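Local coordinates for putative 2OG-Fe(II) oxygenase family protein (Caulobacter crescentus CB15, PDB 3OOX), which probably uses iron(II), 2-oxoglutarate and oxygen for ethylene formation and for the accompanying oxidation of L-arginine to guanidine and a glutamate semialdehyde, at residues K17-T20 and R21-Q24. Sequence-based numbering, arbitrary orientation.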
loop_
_atom_site.group_PDB
_atom_site.type_symbol
_atom_site.label_atom_id
_atom_site.label_comp_id
_atom_site.label_asym_id
_atom_site.label_seq_id
_atom_site.Cartn_x
_atom_site.Cartn_y
_atom_site.Cartn_z
ATOM N N LYS A 17 14.152 1.812 -20.886
ATOM C CA LYS A 17 15.236 2.522 -21.561
ATOM C C LYS A 17 16.609 2.333 -20.925
ATOM O O LYS A 17 17.635 2.353 -21.625
ATOM C CB LYS A 17 14.962 4.034 -21.668
ATOM C CG LYS A 17 13.908 4.435 -22.654
ATOM C CD LYS A 17 13.727 5.970 -22.621
ATOM C CE LYS A 17 12.584 6.419 -23.531
ATOM N NZ LYS A 17 12.164 7.845 -23.277
ATOM N N ASP A 18 16.652 2.193 -19.601
ATOM C CA ASP A 18 17.905 2.112 -18.870
ATOM C C ASP A 18 17.629 1.508 -17.499
ATOM O O ASP A 18 17.651 2.211 -16.483
ATOM C CB ASP A 18 18.529 3.503 -18.712
ATOM C CG ASP A 18 19.969 3.457 -18.179
ATOM O OD1 ASP A 18 20.462 2.400 -17.730
ATOM O OD2 ASP A 18 20.636 4.509 -18.218
ATOM N N PHE A 19 17.388 0.200 -17.483
ATOM C CA PHE A 19 16.939 -0.463 -16.283
ATOM C C PHE A 19 17.995 -0.348 -15.172
ATOM O O PHE A 19 17.659 -0.181 -13.998
ATOM C CB PHE A 19 16.604 -1.925 -16.563
ATOM C CG PHE A 19 16.155 -2.666 -15.362
ATOM C CD1 PHE A 19 14.848 -2.566 -14.918
ATOM C CD2 PHE A 19 17.051 -3.414 -14.632
ATOM C CE1 PHE A 19 14.424 -3.266 -13.779
ATOM C CE2 PHE A 19 16.632 -4.110 -13.502
ATOM C CZ PHE A 19 15.329 -3.999 -13.078
ATOM N N THR A 20 19.271 -0.390 -15.527
ATOM C CA THR A 20 20.326 -0.257 -14.517
ATOM C C THR A 20 20.212 1.063 -13.748
ATOM O O THR A 20 20.323 1.085 -12.514
ATOM C CB THR A 20 21.723 -0.391 -15.175
ATOM O OG1 THR A 20 21.840 -1.725 -15.680
ATOM C CG2 THR A 20 22.852 -0.140 -14.157
ATOM N N ARG A 21 19.984 2.158 -14.456
ATOM C CA ARG A 21 19.753 3.436 -13.800
ATOM C C ARG A 21 18.428 3.490 -12.985
ATOM O O ARG A 21 18.389 4.052 -11.875
ATOM C CB ARG A 21 19.791 4.539 -14.851
ATOM C CG ARG A 21 19.348 5.898 -14.370
ATOM C CD ARG A 21 19.489 6.904 -15.478
ATOM N NE ARG A 21 18.833 8.157 -15.109
ATOM C CZ ARG A 21 18.377 9.061 -15.969
ATOM N NH1 ARG A 21 18.533 8.890 -17.287
ATOM N NH2 ARG A 21 17.759 10.141 -15.505
ATOM N N PHE A 22 17.360 2.922 -13.552
ATOM C CA PHE A 22 16.074 2.812 -12.881
ATOM C C PHE A 22 16.238 2.161 -11.507
ATOM O O PHE A 22 15.805 2.711 -10.492
ATOM C CB PHE A 22 15.101 2.003 -13.757
ATOM C CG PHE A 22 13.689 1.898 -13.197
ATOM C CD1 PHE A 22 12.883 3.033 -13.067
ATOM C CD2 PHE A 22 13.164 0.665 -12.848
ATOM C CE1 PHE A 22 11.606 2.931 -12.589
ATOM C CE2 PHE A 22 11.885 0.576 -12.359
ATOM C CZ PHE A 22 11.111 1.720 -12.237
ATOM N N ALA A 23 16.859 0.991 -11.479
ATOM C CA ALA A 23 17.075 0.251 -10.242
ATOM C C ALA A 23 17.949 1.030 -9.254
ATOM O O ALA A 23 17.627 1.111 -8.075
ATOM C CB ALA A 23 17.675 -1.132 -10.538
ATOM N N GLN A 24 19.031 1.636 -9.713
ATOM C CA GLN A 24 19.852 2.470 -8.810
ATOM C C GLN A 24 19.086 3.655 -8.206
ATOM O O GLN A 24 19.157 3.883 -6.999
ATOM C CB GLN A 24 21.095 3.004 -9.527
ATOM C CG GLN A 24 21.991 3.926 -8.669
ATOM C CD GLN A 24 22.466 3.302 -7.351
ATOM O OE1 GLN A 24 22.763 2.104 -7.270
ATOM N NE2 GLN A 24 22.551 4.133 -6.308
HETATM O O HOH W 1 19.582 6.927 -19.029
#
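Asp18 N-caps the helix 19-33 by reaching forward with its carboxylate to the backbone of Arg21. With CG anti to the backbone N (chi1 -169°), OD1 accepts a weak bond of 3.3 Å from Arg21 N, an amide of the first turn, which lacks the i-4 carbonyl partner of a regular helix. Aspartate suits this place, being short enough to reach the amide three residues on and anionic, which should interact favourably with the positive end of the helix dipole. The two side chains cross at about a right angle. A water bridges their charged ends, donating to Asp18 OD2 and accepting from Arg21 NH1, each at 2.8 Å; it lies at the edge of the guanidinium, in its plane. The extended arginine also directs NE to a salt bridge with Glu25.

Regular helical bonding starts at the cap, where Phe22 N binds Asp18 O at 3.0 Å, and Ala23 N follows with Phe19 O at 2.9 Å. On the apolar side, Phe19 CD1 meets Phe22 CD2 at 4.2 Å, while the small Ala23 suits a buried place facing helix 127-152. Phe19 and Ala23 pack on Thr151 and Phe22 on Ala148, both of that helix; Phe19 also makes a cation-pi contact with Arg157. Leu14 of helix 13-17 touches Phe22 and Arg21. Asp18 is the break between helix 13-17 and helix 19-33, and the latter leads on to strand 35-39.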